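PDB 2OWA: arfgap-like finger domain containing protein from Cryptosporidium parvum Iowa II, which probably acts as a GTPase-activating protein for ADP-ribosylation factors, this chain being its zinc-binding ArfGAP-like domain. Local coordinates for residues 21-24 / 25-29; 30-34 / 35-39. All blocks are in the same frame, centred on the assembly; numbering follows the deposited sequence.

How the interactions relate
Both interactions are local and follow one another along the chain, with centres about 14 Å apart. Interaction 1 lies within helix 20-32, whereas interaction 2 takes in the last residues of that helix and the turn that carries the chain to Cys-39, the first ligand of the Cys4 zinc site. They share neighbours: Phe-26 of interaction 1 rests against Asp-93 of helix 86-94, and Arg-33 of interaction 2 forms a salt bridge with it. Ser-79 likewise touches Phe-27 and is hydrogen-bonded to Arg-31. Interaction 1 lies away from the metal; in interaction 2, Cys-39 SG binds zinc at 2.4 Å, and the side chain of Arg-31 lies about 10 Å from that of Cys-59, another ligand.

Interaction 1 of 2, residues 21-24 / 25-29; sequences KLRD and NFFQI
The Phe-27 ring meets the aliphatic part of Arg-23 at its edge: Arg-23 CD lies in the ring plane, 3.6 Å from Phe-27 CD2. One face of the same ring receives Phe-26 CD2, which stands 3.6 Å above its centre, while Phe-27 CD2 lies in plane at the edge of the Phe-26 ring, and Phe-84 packs edge-to-face against Phe-27. A bend at chi2 of Arg-23 (-106°) brings CD to this edge; a further bend at chi3 directs the guanidinium onward, its plane turned 33° from the ring and its NE hydrogen-bonded to Asp-82 O. Arg-23, Phe-26 and Phe-27 sit on helix 20-32 of the ArfGAP-like domain, which packs on helix 86-94 through Leu-22, Phe-26 and Phe-27, all touching Leu-89. Successive i to i+4 backbone bonds run through the turn, among them Phe-27 N to Arg-23 O at 2.9 Å. On the polar side, Gln-28 leans back over the preceding turn, bringing NE2 to 3.5 Å from Asp-24 CB, with amide and carboxylate planes 29° apart. Asn-25 OD1 accepts a short 2.5 Å bond from a water. That water also donates to Lys-21 O at 3.0 Å, bridging side chain and carbonyl one turn apart.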
# COMPACT_ATOMS: atom_id res chain seq x y z
N LYS A 21 -5.57 12.44 13.74
CA LYS A 21 -5.94 11.57 14.83
C LYS A 21 -6.75 10.38 14.30
O LYS A 21 -6.51 9.23 14.68
CB LYS A 21 -6.74 12.39 15.85
CG LYS A 21 -7.52 11.60 16.90
CD LYS A 21 -7.93 12.51 18.05
CE LYS A 21 -9.07 11.91 18.86
NZ LYS A 21 -10.37 12.11 18.13
N LEU A 22 -7.72 10.65 13.44
CA LEU A 22 -8.47 9.59 12.77
C LEU A 22 -7.50 8.71 11.95
O LEU A 22 -7.56 7.49 12.04
CB LEU A 22 -9.57 10.18 11.89
CG LEU A 22 -10.58 9.16 11.36
CD1 LEU A 22 -11.91 9.81 11.19
CD2 LEU A 22 -10.12 8.57 10.05
N ARG A 23 -6.63 9.34 11.20
CA ARG A 23 -5.55 8.67 10.49
C ARG A 23 -4.73 7.76 11.41
O ARG A 23 -4.50 6.58 11.13
CB ARG A 23 -4.66 9.73 9.86
CG ARG A 23 -3.91 9.29 8.66
CD ARG A 23 -2.45 9.06 8.91
NE ARG A 23 -1.72 10.28 9.23
CZ ARG A 23 -1.19 10.52 10.42
NH1 ARG A 23 -1.31 9.60 11.35
NH2 ARG A 23 -0.52 11.65 10.68
N ASP A 24 -4.29 8.33 12.53
CA ASP A 24 -3.49 7.59 13.51
C ASP A 24 -4.21 6.35 14.03
O ASP A 24 -3.64 5.28 14.03
CB ASP A 24 -3.11 8.48 14.69
CG ASP A 24 -1.97 9.42 14.38
OD1 ASP A 24 -1.36 9.29 13.31
OD2 ASP A 24 -1.65 10.27 15.25
N ASN A 25 -5.45 6.53 14.49
CA ASN A 25 -6.27 5.44 14.98
C ASN A 25 -6.51 4.37 13.91
O ASN A 25 -6.48 3.16 14.21
CB ASN A 25 -7.61 5.97 15.50
CG ASN A 25 -7.45 6.82 16.76
OD1 ASN A 25 -6.34 6.90 17.33
ND2 ASN A 25 -8.54 7.45 17.21
N PHE A 26 -6.74 4.81 12.67
CA PHE A 26 -6.93 3.83 11.56
C PHE A 26 -5.63 3.01 11.31
O PHE A 26 -5.65 1.79 11.31
CB PHE A 26 -7.33 4.55 10.27
CG PHE A 26 -7.33 3.66 9.07
CD1 PHE A 26 -8.40 2.82 8.82
CD2 PHE A 26 -6.21 3.60 8.22
CE1 PHE A 26 -8.41 1.97 7.68
CE2 PHE A 26 -6.19 2.77 7.12
CZ PHE A 26 -7.28 1.94 6.85
N PHE A 27 -4.53 3.69 11.04
CA PHE A 27 -3.29 2.98 10.66
C PHE A 27 -2.64 2.16 11.78
O PHE A 27 -1.98 1.17 11.52
CB PHE A 27 -2.29 3.94 10.05
CG PHE A 27 -2.56 4.25 8.60
CD1 PHE A 27 -2.59 3.23 7.65
CD2 PHE A 27 -2.77 5.55 8.19
CE1 PHE A 27 -2.82 3.51 6.34
CE2 PHE A 27 -3.00 5.84 6.84
CZ PHE A 27 -3.05 4.83 5.93
N GLN A 28 -2.84 2.57 13.02
CA GLN A 28 -2.31 1.81 14.14
C GLN A 28 -2.91 0.39 14.12
O GLN A 28 -2.20 -0.60 14.30
CB GLN A 28 -2.63 2.53 15.43
CG GLN A 28 -1.64 3.62 15.77
CD GLN A 28 -2.24 4.70 16.69
OE1 GLN A 28 -3.20 4.43 17.43
NE2 GLN A 28 -1.70 5.91 16.61
N ILE A 29 -4.20 0.31 13.85
CA ILE A 29 -4.87 -0.97 13.71
C ILE A 29 -4.45 -1.70 12.46
O ILE A 29 -4.05 -2.86 12.52
CB ILE A 29 -6.40 -0.81 13.66
CG1 ILE A 29 -6.91 -0.17 14.95
CG2 ILE A 29 -7.06 -2.15 13.38
CD1 ILE A 29 -6.38 -0.82 16.18
O HOH W 1 -5.50 9.21 17.46

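Interaction 2 of 2, residues 30-34 / 35-39; sequences VRNRP and ENRTC. With ZN (zinc ion), chain C.
Asn-36 turns its side-chain amide back toward Val-30, tying the C-terminal end of helix 20-32 to the short 3-10 turn that leads into the Cys4 zinc finger of the ArfGAP-like domain. With CG beside the backbone N (chi1 -68°), the amide swings back to Val-30 O, to which ND2 donates at 2.9 Å in a nearly straight bond. Val-30 O lies in the plane of the Asn-36 amide, yet ND2 stands 41° above the carbonyl plane of Val-30, not on a lone pair. Val-30 CG1 also touches ND2 at 3.7 Å, the two side chains crossing at a slant. The other end of the amide, OD1, accepts from Asn-97 N, so both polar ends of this buried group are engaged and its flip is fixed. The backbone joins in: Asn-36 N binds Arg-33 O at 2.8 Å, and Arg-37 N reaches Pro-34 O in a weaker bond.

On the exposed side, Asn-32 and Arg-37 run side by side in the same direction. Asn-32 ND2 sits 3.5 Å above one face of the guanidinium, offset toward its rim, with the two planes 49° apart; as ND2 and the guanidinium nitrogens are all donors, they touch without a hydrogen bond. A water links the backbone O of Asn-32, to which it donates, with Arg-37 NH1, from which it accepts. Nearer the backbone, Arg-37 CG packs 3.3 Å from Arg-31 O. Glu-35 points elsewhere, to a salt bridge with Arg-101. Beyond the turn, Cys-39 SG binds the zinc ion at 2.4 Å, alongside the sulfurs of Cys-42, Cys-59 and Cys-62.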
# COMPACT_ATOMS: atom_id res chain seq x y z
N VAL A 30 -4.55 -1.03 11.32
CA VAL A 30 -4.33 -1.73 10.06
C VAL A 30 -2.86 -2.21 9.95
O VAL A 30 -2.61 -3.27 9.45
CB VAL A 30 -4.83 -0.90 8.87
CG1 VAL A 30 -4.41 -1.52 7.56
CG2 VAL A 30 -6.37 -0.79 8.95
N ARG A 31 -1.91 -1.45 10.50
CA ARG A 31 -0.48 -1.86 10.51
C ARG A 31 -0.22 -3.06 11.41
O ARG A 31 0.74 -3.79 11.17
CB ARG A 31 0.44 -0.71 10.96
CG ARG A 31 0.89 0.20 9.85
CD ARG A 31 2.00 1.19 10.31
NE ARG A 31 1.83 1.70 11.69
CZ ARG A 31 1.41 2.93 12.03
NH1 ARG A 31 1.07 3.84 11.12
NH2 ARG A 31 1.32 3.25 13.32
N ASN A 32 -1.05 -3.23 12.44
CA ASN A 32 -0.91 -4.32 13.40
C ASN A 32 -1.45 -5.64 12.85
O ASN A 32 -1.15 -6.70 13.43
CB ASN A 32 -1.56 -3.96 14.77
CG ASN A 32 -1.36 -5.06 15.86
OD1 ASN A 32 -2.31 -5.77 16.25
ND2 ASN A 32 -0.12 -5.20 16.34
N ARG A 33 -2.24 -5.61 11.77
CA ARG A 33 -2.64 -6.86 11.05
C ARG A 33 -1.38 -7.61 10.69
O ARG A 33 -0.44 -7.01 10.17
CB ARG A 33 -3.47 -6.57 9.79
CG ARG A 33 -4.79 -5.98 10.11
CD ARG A 33 -5.72 -5.83 8.92
NE ARG A 33 -6.93 -5.08 9.30
CZ ARG A 33 -7.79 -4.49 8.48
NH1 ARG A 33 -7.63 -4.53 7.16
NH2 ARG A 33 -8.85 -3.88 8.97
N PRO A 34 -1.31 -8.92 11.04
CA PRO A 34 -0.07 -9.71 10.94
C PRO A 34 0.68 -9.67 9.60
O PRO A 34 1.92 -9.55 9.60
CB PRO A 34 -0.52 -11.15 11.26
CG PRO A 34 -1.98 -11.11 11.41
CD PRO A 34 -2.41 -9.70 11.65
N GLU A 35 -0.03 -9.78 8.48
CA GLU A 35 0.64 -9.63 7.18
C GLU A 35 1.24 -8.24 6.92
O GLU A 35 2.16 -8.13 6.15
CB GLU A 35 -0.30 -10.02 6.02
CG GLU A 35 -0.58 -11.53 5.92
CD GLU A 35 0.65 -12.38 5.61
OE1 GLU A 35 1.31 -12.13 4.56
OE2 GLU A 35 0.96 -13.29 6.43
N ASN A 36 0.73 -7.20 7.59
CA ASN A 36 1.23 -5.83 7.40
C ASN A 36 2.43 -5.46 8.29
O ASN A 36 2.87 -4.31 8.29
CB ASN A 36 0.13 -4.80 7.60
CG ASN A 36 -0.94 -4.84 6.51
OD1 ASN A 36 -0.69 -5.26 5.37
ND2 ASN A 36 -2.13 -4.37 6.84
N ARG A 37 2.95 -6.45 9.01
CA ARG A 37 4.02 -6.22 10.01
C ARG A 37 5.43 -6.50 9.48
O ARG A 37 6.43 -6.36 10.17
CB ARG A 37 3.71 -7.00 11.28
CG ARG A 37 2.42 -6.51 11.94
CD ARG A 37 2.33 -6.96 13.34
NE ARG A 37 3.09 -6.12 14.27
CZ ARG A 37 3.18 -6.36 15.58
NH1 ARG A 37 2.56 -7.42 16.09
NH2 ARG A 37 3.90 -5.57 16.37
N THR A 38 5.49 -6.83 8.21
CA THR A 38 6.74 -6.96 7.52
C THR A 38 6.62 -6.22 6.17
O THR A 38 5.57 -6.23 5.56
CB THR A 38 7.04 -8.45 7.38
OG1 THR A 38 8.25 -8.63 6.64
CG2 THR A 38 5.93 -9.16 6.65
N CYS A 39 7.68 -5.56 5.72
CA CYS A 39 7.62 -4.78 4.45
C CYS A 39 7.26 -5.70 3.28
O CYS A 39 7.77 -6.81 3.18
CB CYS A 39 8.96 -4.12 4.19
SG CYS A 39 9.25 -3.48 2.56
ZN ZN C . 11.59 -2.90 2.52
O HOH W 2 -0.05 -8.49 14.91